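Inorganic pyrophosphatase (Shewanella sp. AS-11, PDB 6LL8) probably hydrolyses diphosphate to two phosphates, as a metal-dependent family II pyrophosphatase of the DHH family from a cold-adapted bacterium. Local coordinates at residues V114-D126 with G138-I150. Residues are numbered along the deposited sequence; the frame is centred on the assembly and turned at random.
Sequences VGCSNTVIKMMYD and GIMMCAILSDTVI. Unlike the reference sequence in segment 114-126: Ser117 (reference Arg). With MG (magnesium ion), chain D; MG (magnesium ion), chain F; 2PN (imidodiphosphoric acid), chain I.
Cys116, the N-cap residue of helix 117-126, packs closely on Ile144 of helix 138-147; the axes of the two segments approach to 8.9 Å at 141° between their N-to-C directions, antiparallel but well splayed. Cys116 turns its sulfur away from its own N, SG anti (chi1 -176°), which lays it against the opposite backbone, SG to Ile144 CA 3.5 Å, while SG also accepts a weak capping bond from Asn118 N. Ile144 crosses Thr119 at about a right angle, its CD1 3.5 Å from Thr119 OG1, a hydroxyl hydrogen-bonded to Asp160. Replacing Ile144 by an alanine would probably open a gap beside Cys116 SG and Thr119, leaving the capping sulfur less firmly seated. The amide of Asn118 meets Ala143 CB through ND2, which is hydrogen-bonded to Asp15 OD1, whereas buried OD1 faces only carbon here, 3.4 Å from Met140 CG, and has no hydrogen-bond partner.

The contact reaches the metal site of the DHH domain at the C-terminal end of helix 138-147, where the helix closes in a Schellman motif, Val149 having positive phi and two bonds returning into the last turn. There Asp147 bridges two magnesium ions, OD2 at 2.1 Å from one and OD1 at 2.2 Å from the other. Imidodiphosphate oxygens coordinate both ions, and Asp15, Asp73 and His95 complete the OD2-bound site. Gly115 O abuts the CB of the bridging aspartate.

Farther along, Met140 enters as a knob among Asn118, Ile121, Lys122 and Tyr125. Its bend at chi3 (70°) brings CE to 3.7 Å from Lys122 N, and SD makes an oblique Met-aromatic contact, 5.0 Å from the Tyr125 ring centroid. The outer side is looser: beyond CB, partly exposed Lys122 leads away to a salt bridge with solvent-exposed Asp126.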
loop_
_atom_site.group_PDB
_atom_site.type_symbol
_atom_site.label_atom_id
_atom_site.label_comp_id
_atom_site.label_asym_id
_atom_site.label_seq_id
_atom_site.Cartn_x
_atom_site.Cartn_y
_atom_site.Cartn_z
ATOM N N VAL A 114 0.584 -0.453 13.042
ATOM C CA VAL A 114 -0.740 -1.058 12.980
ATOM C C VAL A 114 -0.997 -1.555 11.569
ATOM O O VAL A 114 -0.180 -1.444 10.644
ATOM C CB VAL A 114 -1.815 -0.098 13.492
ATOM C CG1 VAL A 114 -1.581 0.197 14.978
ATOM C CG2 VAL A 114 -1.900 1.175 12.641
ATOM N N GLY A 115 -2.177 -2.107 11.381
ATOM C CA GLY A 115 -2.539 -2.723 10.100
ATOM C C GLY A 115 -2.850 -1.791 8.965
ATOM O O GLY A 115 -2.791 -2.244 7.835
ATOM N N CYS A 116 -3.178 -0.533 9.216
ATOM C CA CYS A 116 -3.648 0.347 8.136
ATOM C C CYS A 116 -3.416 1.809 8.501
ATOM O O CYS A 116 -3.679 2.187 9.654
ATOM C CB CYS A 116 -5.105 0.057 7.867
ATOM S SG CYS A 116 -5.780 0.980 6.477
ATOM N N SER A 117 -3.021 2.636 7.536
ATOM C CA SER A 117 -2.903 4.071 7.816
ATOM C C SER A 117 -4.237 4.636 8.265
ATOM O O SER A 117 -4.277 5.565 9.092
ATOM C CB SER A 117 -2.436 4.847 6.603
ATOM O OG SER A 117 -1.167 4.455 6.137
ATOM N N ASN A 118 -5.339 4.150 7.727
ATOM C CA ASN A 118 -6.673 4.678 8.075
ATOM C C ASN A 118 -7.032 4.368 9.519
ATOM O O ASN A 118 -7.865 5.108 10.069
ATOM C CB ASN A 118 -7.751 4.224 7.087
ATOM C CG ASN A 118 -7.824 5.095 5.853
ATOM O OD1 ASN A 118 -8.525 6.113 5.894
ATOM N ND2 ASN A 118 -7.055 4.793 4.812
ATOM N N THR A 119 -6.435 3.357 10.135
ATOM C CA THR A 119 -6.611 3.136 11.595
ATOM C C THR A 119 -6.043 4.334 12.342
ATOM O O THR A 119 -6.642 4.819 13.333
ATOM C CB THR A 119 -5.991 1.816 12.005
ATOM O OG1 THR A 119 -6.674 0.802 11.267
ATOM C CG2 THR A 119 -6.076 1.554 13.488
ATOM N N VAL A 120 -4.878 4.802 11.915
ATOM C CA VAL A 120 -4.240 5.977 12.547
ATOM C C VAL A 120 -5.062 7.233 12.232
ATOM O O VAL A 120 -5.256 8.086 13.102
ATOM C CB VAL A 120 -2.788 6.120 12.090
ATOM C CG1 VAL A 120 -2.119 7.237 12.895
ATOM C CG2 VAL A 120 -2.017 4.826 12.242
ATOM N N ILE A 121 -5.567 7.394 11.012
ATOM C CA ILE A 121 -6.405 8.561 10.708
ATOM C C ILE A 121 -7.643 8.544 11.598
ATOM O O ILE A 121 -8.045 9.606 12.061
ATOM C CB ILE A 121 -6.716 8.600 9.204
ATOM C CG1 ILE A 121 -5.428 8.784 8.404
ATOM C CG2 ILE A 121 -7.716 9.691 8.898
ATOM C CD1 ILE A 121 -5.581 8.593 6.908
ATOM N N LYS A 122 -8.223 7.393 11.888
ATOM C CA LYS A 122 -9.379 7.358 12.814
ATOM C C LYS A 122 -8.934 7.888 14.171
ATOM O O LYS A 122 -9.694 8.638 14.805
ATOM C CB LYS A 122 -9.944 5.944 12.860
ATOM C CG LYS A 122 -11.364 5.852 13.349
ATOM C CD LYS A 122 -11.570 5.891 14.768
ATOM C CE LYS A 122 -13.060 5.690 15.074
ATOM N NZ LYS A 122 -13.202 5.679 16.525
ATOM N N MET A 123 -7.750 7.525 14.625
ATOM C CA MET A 123 -7.218 8.064 15.904
ATOM C C MET A 123 -7.117 9.586 15.830
ATOM O O MET A 123 -7.343 10.252 16.850
ATOM C CB MET A 123 -5.830 7.507 16.224
ATOM C CG MET A 123 -5.825 6.044 16.552
ATOM S SD MET A 123 -4.085 5.497 16.613
ATOM C CE MET A 123 -4.294 3.741 16.895
ATOM N N MET A 124 -6.794 10.128 14.670
ATOM C CA MET A 124 -6.745 11.596 14.522
ATOM C C MET A 124 -8.139 12.209 14.639
ATOM O O MET A 124 -8.317 13.226 15.336
ATOM C CB MET A 124 -6.084 11.949 13.193
ATOM C CG MET A 124 -4.677 11.462 13.072
ATOM S SD MET A 124 -3.917 11.719 11.447
ATOM C CE MET A 124 -3.636 13.470 11.503
ATOM N N TYR A 125 -9.140 11.611 14.018
ATOM C CA TYR A 125 -10.514 12.103 14.180
ATOM C C TYR A 125 -10.883 12.089 15.664
ATOM O O TYR A 125 -11.507 13.049 16.141
ATOM C CB TYR A 125 -11.542 11.268 13.418
ATOM C CG TYR A 125 -11.691 11.610 11.962
ATOM C CD1 TYR A 125 -10.910 11.037 10.972
ATOM C CD2 TYR A 125 -12.748 12.405 11.571
ATOM C CE1 TYR A 125 -11.116 11.329 9.637
ATOM C CE2 TYR A 125 -12.965 12.712 10.240
ATOM C CZ TYR A 125 -12.159 12.153 9.254
ATOM O OH TYR A 125 -12.416 12.451 7.938
ATOM N N ASP A 126 -10.535 11.027 16.374
ATOM C CA ASP A 126 -10.857 10.909 17.814
ATOM C C ASP A 126 -10.155 12.028 18.577
ATOM O O ASP A 126 -10.770 12.637 19.481
ATOM C CB ASP A 126 -10.414 9.572 18.404
ATOM C CG ASP A 126 -11.133 8.339 17.905
ATOM O OD1 ASP A 126 -12.204 8.463 17.374
ATOM O OD2 ASP A 126 -10.569 7.227 18.117
ATOM N N GLY A 138 -17.193 4.559 5.564
ATOM C CA GLY A 138 -17.230 3.374 4.715
ATOM C C GLY A 138 -15.910 3.152 4.001
ATOM O O GLY A 138 -15.438 2.026 3.925
ATOM N N ILE A 139 -15.359 4.212 3.404
ATOM C CA ILE A 139 -14.111 4.021 2.641
ATOM C C ILE A 139 -12.969 3.741 3.617
ATOM O O ILE A 139 -12.060 2.964 3.266
ATOM C CB ILE A 139 -13.834 5.154 1.648
ATOM C CG1 ILE A 139 -13.482 6.487 2.307
ATOM C CG2 ILE A 139 -14.980 5.279 0.660
ATOM C CD1 ILE A 139 -13.031 7.544 1.328
ATOM N N MET A 140 -12.954 4.338 4.794
ATOM C CA MET A 140 -11.917 4.039 5.789
ATOM C C MET A 140 -11.994 2.572 6.215
ATOM O O MET A 140 -10.981 1.879 6.308
ATOM C CB MET A 140 -12.061 4.958 6.995
ATOM C CG MET A 140 -11.762 6.432 6.725
ATOM S SD MET A 140 -12.010 7.473 8.162
ATOM C CE MET A 140 -10.643 6.960 9.188
ATOM N N MET A 141 -13.211 2.115 6.462
ATOM C CA MET A 141 -13.454 0.714 6.826
ATOM C C MET A 141 -12.896 -0.209 5.745
ATOM O O MET A 141 -12.202 -1.191 6.048
ATOM C CB MET A 141 -14.951 0.519 6.995
ATOM C CG MET A 141 -15.358 -0.898 7.388
ATOM S SD MET A 141 -17.046 -1.335 6.917
ATOM C CE MET A 141 -16.842 -1.386 5.142
ATOM N N CYS A 142 -13.218 0.097 4.493
ATOM C CA CYS A 142 -12.744 -0.744 3.374
ATOM C C CYS A 142 -11.221 -0.737 3.334
ATOM O O CYS A 142 -10.599 -1.795 3.099
ATOM C CB CYS A 142 -13.303 -0.281 2.045
ATOM S SG CYS A 142 -15.053 -0.613 1.827
ATOM N N ALA A 143 -10.601 0.424 3.478
ATOM C CA ALA A 143 -9.135 0.470 3.438
ATOM C C ALA A 143 -8.523 -0.438 4.500
ATOM O O ALA A 143 -7.536 -1.149 4.217
ATOM C CB ALA A 143 -8.647 1.880 3.624
ATOM N N ILE A 144 -9.085 -0.458 5.707
ATOM C CA ILE A 144 -8.501 -1.266 6.793
ATOM C C ILE A 144 -8.728 -2.745 6.488
ATOM O O ILE A 144 -7.832 -3.560 6.723
ATOM C CB ILE A 144 -9.070 -0.844 8.156
ATOM C CG1 ILE A 144 -8.828 0.637 8.460
ATOM C CG2 ILE A 144 -8.474 -1.733 9.249
ATOM C CD1 ILE A 144 -9.692 1.186 9.547
ATOM N N LEU A 145 -9.907 -3.106 6.006
ATOM C CA LEU A 145 -10.169 -4.502 5.605
ATOM C C LEU A 145 -9.197 -4.939 4.522
ATOM O O LEU A 145 -8.774 -6.102 4.492
ATOM C CB LEU A 145 -11.610 -4.624 5.125
ATOM C CG LEU A 145 -12.662 -4.586 6.220
ATOM C CD1 LEU A 145 -14.013 -4.299 5.587
ATOM C CD2 LEU A 145 -12.693 -5.870 7.025
ATOM N N SER A 146 -8.835 -4.057 3.601
ATOM C CA SER A 146 -7.896 -4.382 2.512
ATOM C C SER A 146 -6.492 -4.562 3.082
ATOM O O SER A 146 -5.857 -5.605 2.842
ATOM C CB SER A 146 -7.943 -3.316 1.451
ATOM O OG SER A 146 -7.167 -3.742 0.367
ATOM N N ASP A 147 -5.998 -3.561 3.787
ATOM C CA ASP A 147 -4.614 -3.629 4.297
ATOM C C ASP A 147 -4.411 -4.788 5.260
ATOM O O ASP A 147 -3.337 -5.379 5.271
ATOM C CB ASP A 147 -4.244 -2.334 4.996
ATOM C CG ASP A 147 -3.505 -1.362 4.111
ATOM O OD1 ASP A 147 -3.774 -1.377 2.914
ATOM O OD2 ASP A 147 -2.737 -0.504 4.620
ATOM N N THR A 148 -5.418 -5.127 6.052
ATOM C CA THR A 148 -5.291 -6.218 7.009
ATOM C C THR A 148 -5.688 -7.563 6.407
ATOM O O THR A 148 -5.628 -8.563 7.128
ATOM C CB THR A 148 -6.095 -5.983 8.269
ATOM O OG1 THR A 148 -7.490 -6.037 8.007
ATOM C CG2 THR A 148 -5.706 -4.717 8.994
ATOM N N VAL A 149 -6.073 -7.594 5.151
ATOM C CA VAL A 149 -6.492 -8.861 4.503
ATOM C C VAL A 149 -7.614 -9.488 5.341
ATOM O O VAL A 149 -7.560 -10.665 5.747
ATOM C CB VAL A 149 -5.327 -9.812 4.183
ATOM C CG1 VAL A 149 -5.803 -10.939 3.267
ATOM C CG2 VAL A 149 -4.169 -9.059 3.555
ATOM N N ILE A 150 -8.645 -8.710 5.606
ATOM C CA ILE A 150 -9.809 -9.201 6.378
ATOM C C ILE A 150 -9.316 -9.765 7.708
ATOM O O ILE A 150 -9.794 -10.813 8.186
ATOM C CB ILE A 150 -10.679 -10.202 5.599
ATOM C CG1 ILE A 150 -10.684 -9.998 4.081
ATOM C CG2 ILE A 150 -12.092 -10.157 6.168
ATOM C CD1 ILE A 150 -11.438 -11.073 3.289
HETATM MG MG MG D . -1.264 0.941 4.040
HETATM MG MG MG F . -2.464 -1.138 1.167
HETATM P P1 2PN I . 0.565 -0.962 2.274
HETATM O O1 2PN I . 0.824 0.236 1.364
HETATM O O2 2PN I . -0.395 -1.949 1.663
HETATM O O3 2PN I . 0.132 -0.510 3.656
HETATM N N1 2PN I . 2.010 -1.725 2.466
HETATM P P2 2PN I . 2.647 -3.160 1.959
HETATM O O4 2PN I . 3.979 -2.779 1.320
HETATM O O5 2PN I . 1.706 -3.765 0.939
HETATM O O6 2PN I . 2.834 -4.033 3.177
HETATM O O HOH W 1 -0.729 -3.741 6.819
HETATM O O HOH W 2 -2.389 -3.276 0.126
HETATM O O HOH W 3 -4.725 -0.601 0.533
#